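Local coordinates for protein agmatine N-acetyltransferase (Drosophila melanogaster, PDB 7CIW) that transfers the acetyl group of acetyl-CoA to the amine of agmatine and probably also acylates arylalkylamines such as dopamine and serotonin, at residues G132-P135 and Q136-G139; S168-A171 and A172-V175. The protein carries 1 engineered substitution. One frame throughout, in Å; residues are numbered along the deposited sequence.

Contact 1: G132-P135 and Q136-G139; sequences GVDP and QLRG. With COA (coenzyme A), chain B.
The guanidinium of Arg138 folds back across a tight turn to the carbonyl of Val133, the last residue of its strand. Arg138 NE gives the main bond, 2.8 Å to Val133 O, and Arg138 NH2 adds a weak one to the same oxygen at 3.1 Å; the acceptor lies near the guanidinium edge, 16° out of its plane. The reach comes from a chain extended between CG and NE, with CG set beside the backbone N (chi1 -73°). The flat group is held between two neighbours: Pro135 CG rests 3.7 Å above the plane, over its centre, and C9P of coenzyme A meets the opposite face nearer the rim. The rigid proline ring suits, offering the cation a fixed apolar surface. With an alanine in place of Arg138, Glu33, its salt-bridge partner through NH1, would probably lose its charged mate, and a gap would be likely to open between Pro135 and the pantetheine.

Asp134 shapes the turn. Its carboxylate, swung anti to the backbone N (chi1 -173°), takes Gln136 N on OD1 at 2.9 Å, an Asx turn, while Asp134 O accepts Leu137 N at 2.8 Å in the 3-10 manner. The backbone on both sides holds the cofactor: Val133 N reaches COA O9P at 2.9 Å, and Gly139 N the pyrophosphate oxygen COA O4A, also at 2.9 Å. Gly139 suits because a CB would run into COA O7A and, at these backbone angles, the carbonyl O of Arg138. Gln136 and Gly139 open the GNAT Q/R-x-x-G-x-G/A pyrophosphate loop; Asn141 N also bonds the cofactor.

Strand 70-80 flanks the turn, with Arg70 pairing with Asp134 OD2. His29 of helix 19-30 touches Asp134 and Pro135, and Leu142 of helix 142-156 packs on Val133 and Leu137.

Contact 2: S168-A171 and A172-V175; sequences SVYA and ARLV. Engineered in segment 168-171: Ala171 (natural residue Ser). With COA (coenzyme A), chain B.
Ser168 O is gripped by two amides of the first helical turn: Ala172 N bonds to it at 3.1 Å, and Ala171 N makes a weaker bond of the same length, 3.1 Å, to that oxygen. Serine suits this N-cap place, since Ser168 OG accepts a weak capping bond from Tyr170 N at 3.2 Å. The helical ladder continues with Arg173 N on Val169 O at 2.9 Å.

Tyr170, Val169 and Arg173 cluster on one side of the helix. Tyr170, its CG beside the backbone N (chi1 -53°), turns one ring face to the adenine of coenzyme A, with COA C6A 3.3 Å above the Tyr170 ring plane and offset toward the rim. Over the opposite face, centred, sits CG2 of Val169, the branch that stands between its own backbone N and carbonyl carbon. That same methyl lies 3.8 Å above the guanidinium plane of Arg173, again over the centre, so one branched aliphatic group meets both flat groups. The guanidinium stands almost upright to the ring, the planes 84° apart, and brings Arg173 NH1 obliquely toward Tyr170 CE1. The extended Arg173 chain runs alongside Val169 and keeps its charge at the exposed surface.

Against the sheet, the small Ala172 packs on Cys166 and Phe212 of strands 161-166 and 208-215. Ala171, engineered from serine, places CB 3.4 Å from COA S1P.

Contact through a ring face and carbon surfaces implies that this helix recognises the cofactor by shape more than by polar bonds; the methyl at the thiol belongs to the engineered Ala171.

Both are local contacts within one GNAT domain, a turn after a strand and the first turns of a helix, and share coenzyme A, though their nearest atoms stay about 7 Å apart. Contact 1 is only partly buried, at the end of strand 125-133 and in the loop toward helix 142-156; contact 2 is the more buried, within helix 169-177, and lies closer to the centre of the chain. The first is polar, with backbone amides bonding to the pantetheine and pyrophosphate and an arginine tied into a salt bridge. The second touches adenine and the thiol end through carbon surfaces. The bent loop adds side-chain bonds to its backbone ones, whereas the regular helix relies mostly on its backbone.

Contact 1: G132-P135 and Q136-G139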
loop_
_atom_site.group_PDB
_atom_site.type_symbol
_atom_site.label_atom_id
_atom_site.label_comp_id
_atom_site.label_asym_id
_atom_site.label_seq_id
_atom_site.Cartn_x
_atom_site.Cartn_y
_atom_site.Cartn_z
ATOM N N GLY A 132 -6.632 3.636 1.080
ATOM C CA GLY A 132 -8.059 3.404 0.893
ATOM C C GLY A 132 -8.865 4.625 1.271
ATOM O O GLY A 132 -8.480 5.390 2.160
ATOM N N VAL A 133 -9.987 4.818 0.573
ATOM C CA VAL A 133 -10.910 5.926 0.798
ATOM C C VAL A 133 -12.321 5.352 0.885
ATOM O O VAL A 133 -12.686 4.493 0.076
ATOM C CB VAL A 133 -10.828 6.981 -0.325
ATOM C CG1 VAL A 133 -11.871 8.067 -0.114
ATOM C CG2 VAL A 133 -9.442 7.621 -0.365
ATOM N N ASP A 134 -13.089 5.803 1.880
ATOM C CA ASP A 134 -14.503 5.465 1.998
ATOM C C ASP A 134 -15.207 5.746 0.673
ATOM O O ASP A 134 -15.044 6.837 0.111
ATOM C CB ASP A 134 -15.119 6.298 3.131
ATOM C CG ASP A 134 -16.560 5.912 3.474
ATOM O OD1 ASP A 134 -17.406 5.740 2.576
ATOM O OD2 ASP A 134 -16.857 5.839 4.681
ATOM N N PRO A 135 -15.980 4.798 0.143
ATOM C CA PRO A 135 -16.662 5.024 -1.142
ATOM C C PRO A 135 -17.473 6.305 -1.179
ATOM O O PRO A 135 -17.560 6.944 -2.233
ATOM C CB PRO A 135 -17.553 3.783 -1.275
ATOM C CG PRO A 135 -16.842 2.737 -0.483
ATOM C CD PRO A 135 -16.253 3.459 0.686
ATOM N N GLN A 136 -18.040 6.724 -0.046
ATOM C CA GLN A 136 -18.822 7.951 -0.016
ATOM C C GLN A 136 -17.969 9.201 -0.168
ATOM O O GLN A 136 -18.514 10.279 -0.427
ATOM C CB GLN A 136 -19.610 8.026 1.290
ATOM C CG GLN A 136 -20.805 7.106 1.322
ATOM C CD GLN A 136 -21.721 7.389 2.489
ATOM O OE1 GLN A 136 -21.273 7.500 3.635
ATOM N NE2 GLN A 136 -23.015 7.508 2.209
ATOM N N LEU A 137 -16.654 9.096 0.000
ATOM C CA LEU A 137 -15.761 10.240 -0.134
ATOM C C LEU A 137 -14.831 10.113 -1.334
ATOM O O LEU A 137 -13.889 10.899 -1.458
ATOM C CB LEU A 137 -14.941 10.425 1.145
ATOM C CG LEU A 137 -15.523 11.094 2.401
ATOM C CD1 LEU A 137 -15.956 12.522 2.104
ATOM C CD2 LEU A 137 -16.671 10.294 2.998
ATOM N N ARG A 138 -15.053 9.136 -2.210
ATOM C CA ARG A 138 -14.163 8.955 -3.348
ATOM C C ARG A 138 -14.421 10.016 -4.408
ATOM O O ARG A 138 -15.533 10.528 -4.551
ATOM C CB ARG A 138 -14.313 7.551 -3.938
ATOM C CG ARG A 138 -13.697 6.477 -3.040
ATOM C CD ARG A 138 -13.830 5.073 -3.582
ATOM N NE ARG A 138 -13.432 4.101 -2.564
ATOM C CZ ARG A 138 -13.740 2.809 -2.594
ATOM N NH1 ARG A 138 -14.442 2.310 -3.608
ATOM N NH2 ARG A 138 -13.341 2.014 -1.606
ATOM N N GLY A 139 -13.368 10.362 -5.142
ATOM C CA GLY A 139 -13.462 11.413 -6.135
ATOM C C GLY A 139 -13.264 12.810 -5.595
ATOM O O GLY A 139 -13.549 13.784 -6.305
HETATM N N1A COA B . -14.164 2.546 -8.196
HETATM C C2A COA B . -14.744 3.286 -9.181
HETATM N N3A COA B . -14.336 4.578 -9.415
HETATM C C4A COA B . -13.361 5.125 -8.671
HETATM C C5A COA B . -12.796 4.394 -7.698
HETATM C C6A COA B . -13.206 3.096 -7.472
HETATM N N6A COA B . -12.894 1.931 -6.547
HETATM N N7A COA B . -11.843 5.135 -7.078
HETATM C C8A COA B . -11.811 6.341 -7.662
HETATM N N9A COA B . -12.731 6.328 -8.638
HETATM C C1B COA B . -13.179 7.240 -9.515
HETATM C C2B COA B . -13.732 8.421 -8.679
HETATM O O2B COA B . -15.124 8.184 -8.228
HETATM C C3B COA B . -13.571 9.514 -9.451
HETATM O O3B COA B . -14.503 9.617 -10.561
HETATM P P3B COA B . -15.936 10.460 -10.488
HETATM O O7A COA B . -15.809 11.633 -9.535
HETATM O O8A COA B . -16.353 10.887 -11.899
HETATM O O9A COA B . -16.954 9.465 -9.950
HETATM C C4B COA B . -12.150 9.242 -10.210
HETATM O O4B COA B . -11.986 7.927 -10.266
HETATM C C5B COA B . -11.000 9.935 -9.521
HETATM O O5B COA B . -11.157 9.741 -8.121
HETATM P P1A COA B . -9.854 9.907 -7.079
HETATM O O1A COA B . -8.501 9.907 -7.797
HETATM O O2A COA B . -10.067 11.137 -6.210
HETATM O O3A COA B . -9.908 8.542 -6.172
HETATM P P2A COA B . -9.847 8.437 -4.534
HETATM O O4A COA B . -11.097 9.006 -3.931
HETATM O O5A COA B . -8.578 9.085 -4.031
HETATM O O6A COA B . -9.830 6.802 -4.349
HETATM C CBP COA B . -8.645 4.829 -4.093
HETATM C CCP COA B . -8.793 6.077 -4.924
HETATM C CDP COA B . -8.058 5.253 -2.704
HETATM C CEP COA B . -7.687 3.847 -4.785
HETATM C CAP COA B . -10.019 4.174 -3.974
HETATM O OAP COA B . -10.402 3.700 -5.242
HETATM C C9P COA B . -10.064 2.982 -2.996
HETATM O O9P COA B . -10.095 3.121 -1.812
HETATM N N8P COA B . -10.112 1.647 -3.556
HETATM C C7P COA B . -10.221 0.449 -2.703
HETATM C C6P COA B . -8.863 0.001 -2.010
HETATM C C5P COA B . -7.816 -0.025 -3.094
HETATM O O5P COA B . -7.954 -0.664 -4.104
HETATM N N4P COA B . -6.595 0.789 -2.825
HETATM C C3P COA B . -5.491 0.940 -3.760
HETATM C C2P COA B . -4.709 -0.354 -3.985
HETATM S S1P COA B . -3.312 0.258 -4.977
#

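Contact 2: S168-A171 and A172-V175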
loop_
_atom_site.group_PDB
_atom_site.type_symbol
_atom_site.label_atom_id
_atom_site.label_comp_id
_atom_site.label_asym_id
_atom_site.label_seq_id
_atom_site.Cartn_x
_atom_site.Cartn_y
_atom_site.Cartn_z
ATOM N N SER A 168 -4.416 -1.529 -8.092
ATOM C CA SER A 168 -5.675 -1.007 -8.601
ATOM C C SER A 168 -5.396 0.082 -9.630
ATOM O O SER A 168 -4.539 0.942 -9.406
ATOM C CB SER A 168 -6.501 -0.430 -7.445
ATOM O OG SER A 168 -7.499 0.459 -7.909
ATOM N N VAL A 169 -6.119 0.049 -10.759
ATOM C CA VAL A 169 -5.915 1.075 -11.780
ATOM C C VAL A 169 -6.338 2.451 -11.299
ATOM O O VAL A 169 -5.839 3.455 -11.814
ATOM C CB VAL A 169 -6.670 0.753 -13.089
ATOM C CG1 VAL A 169 -6.285 -0.619 -13.608
ATOM C CG2 VAL A 169 -8.173 0.870 -12.890
ATOM N N TYR A 170 -7.259 2.536 -10.336
ATOM C CA TYR A 170 -7.620 3.848 -9.799
ATOM C C TYR A 170 -6.457 4.460 -9.030
ATOM O O TYR A 170 -6.251 5.683 -9.055
ATOM C CB TYR A 170 -8.856 3.729 -8.912
ATOM C CG TYR A 170 -9.987 3.044 -9.627
ATOM C CD1 TYR A 170 -10.510 3.587 -10.795
ATOM C CD2 TYR A 170 -10.519 1.855 -9.159
ATOM C CE1 TYR A 170 -11.526 2.973 -11.472
ATOM C CE2 TYR A 170 -11.550 1.227 -9.839
ATOM C CZ TYR A 170 -12.042 1.795 -10.997
ATOM O OH TYR A 170 -13.066 1.186 -11.687
ATOM N N ALA A 171 -5.694 3.632 -8.322
ATOM C CA ALA A 171 -4.521 4.159 -7.640
ATOM C C ALA A 171 -3.442 4.535 -8.643
ATOM O O ALA A 171 -2.769 5.556 -8.483
ATOM C CB ALA A 171 -3.998 3.148 -6.623
ATOM N N ALA A 172 -3.267 3.723 -9.692
ATOM C CA ALA A 172 -2.320 4.094 -10.741
ATOM C C ALA A 172 -2.665 5.457 -11.331
ATOM O O ALA A 172 -1.793 6.320 -11.476
ATOM C CB ALA A 172 -2.287 3.020 -11.828
ATOM N N ARG A 173 -3.944 5.676 -11.655
ATOM C CA ARG A 173 -4.351 6.959 -12.226
ATOM C C ARG A 173 -4.131 8.104 -11.244
ATOM O O ARG A 173 -3.760 9.217 -11.645
ATOM C CB ARG A 173 -5.813 6.892 -12.656
ATOM C CG ARG A 173 -6.034 6.029 -13.888
ATOM C CD ARG A 173 -7.482 5.621 -13.996
ATOM N NE ARG A 173 -7.655 4.545 -14.966
ATOM C CZ ARG A 173 -8.811 3.932 -15.190
ATOM N NH1 ARG A 173 -9.904 4.297 -14.526
ATOM N NH2 ARG A 173 -8.876 2.958 -16.084
ATOM N N LEU A 174 -4.368 7.854 -9.956
ATOM C CA LEU A 174 -4.131 8.882 -8.944
ATOM C C LEU A 174 -2.663 9.302 -8.908
ATOM O O LEU A 174 -2.350 10.501 -8.910
ATOM C CB LEU A 174 -4.584 8.371 -7.573
ATOM C CG LEU A 174 -4.014 9.159 -6.396
ATOM C CD1 LEU A 174 -4.584 10.568 -6.432
ATOM C CD2 LEU A 174 -4.312 8.496 -5.066
ATOM N N VAL A 175 -1.743 8.334 -8.880
ATOM C CA VAL A 175 -0.350 8.715 -8.697
ATOM C C VAL A 175 0.221 9.274 -9.985
ATOM O O VAL A 175 1.148 10.079 -9.950
ATOM C CB VAL A 175 0.496 7.546 -8.154
ATOM C CG1 VAL A 175 -0.012 7.144 -6.786
ATOM C CG2 VAL A 175 0.461 6.358 -9.088
HETATM N N1A COA B . -14.164 2.546 -8.196
HETATM C C2A COA B . -14.744 3.286 -9.181
HETATM N N3A COA B . -14.336 4.578 -9.415
HETATM C C4A COA B . -13.361 5.125 -8.671
HETATM C C5A COA B . -12.796 4.394 -7.698
HETATM C C6A COA B . -13.206 3.096 -7.472
HETATM N N6A COA B . -12.894 1.931 -6.547
HETATM N N7A COA B . -11.843 5.135 -7.078
HETATM C C8A COA B . -11.811 6.341 -7.662
HETATM N N9A COA B . -12.731 6.328 -8.638
HETATM C C1B COA B . -13.179 7.240 -9.515
HETATM C C2B COA B . -13.732 8.421 -8.679
HETATM O O2B COA B . -15.124 8.184 -8.228
HETATM C C3B COA B . -13.571 9.514 -9.451
HETATM O O3B COA B . -14.503 9.617 -10.561
HETATM P P3B COA B . -15.936 10.460 -10.488
HETATM O O7A COA B . -15.809 11.633 -9.535
HETATM O O8A COA B . -16.353 10.887 -11.899
HETATM O O9A COA B . -16.954 9.465 -9.950
HETATM C C4B COA B . -12.150 9.242 -10.210
HETATM O O4B COA B . -11.986 7.927 -10.266
HETATM C C5B COA B . -11.000 9.935 -9.521
HETATM O O5B COA B . -11.157 9.741 -8.121
HETATM P P1A COA B . -9.854 9.907 -7.079
HETATM O O1A COA B . -8.501 9.907 -7.797
HETATM O O2A COA B . -10.067 11.137 -6.210
HETATM O O3A COA B . -9.908 8.542 -6.172
HETATM P P2A COA B . -9.847 8.437 -4.534
HETATM O O4A COA B . -11.097 9.006 -3.931
HETATM O O5A COA B . -8.578 9.085 -4.031
HETATM O O6A COA B . -9.830 6.802 -4.349
HETATM C CBP COA B . -8.645 4.829 -4.093
HETATM C CCP COA B . -8.793 6.077 -4.924
HETATM C CDP COA B . -8.058 5.253 -2.704
HETATM C CEP COA B . -7.687 3.847 -4.785
HETATM C CAP COA B . -10.019 4.174 -3.974
HETATM O OAP COA B . -10.402 3.700 -5.242
HETATM C C9P COA B . -10.064 2.982 -2.996
HETATM O O9P COA B . -10.095 3.121 -1.812
HETATM N N8P COA B . -10.112 1.647 -3.556
HETATM C C7P COA B . -10.221 0.449 -2.703
HETATM C C6P COA B . -8.863 0.001 -2.010
HETATM C C5P COA B . -7.816 -0.025 -3.094
HETATM O O5P COA B . -7.954 -0.664 -4.104
HETATM N N4P COA B . -6.595 0.789 -2.825
HETATM C C3P COA B . -5.491 0.940 -3.760
HETATM C C2P COA B . -4.709 -0.354 -3.985
HETATM S S1P COA B . -3.312 0.258 -4.977
#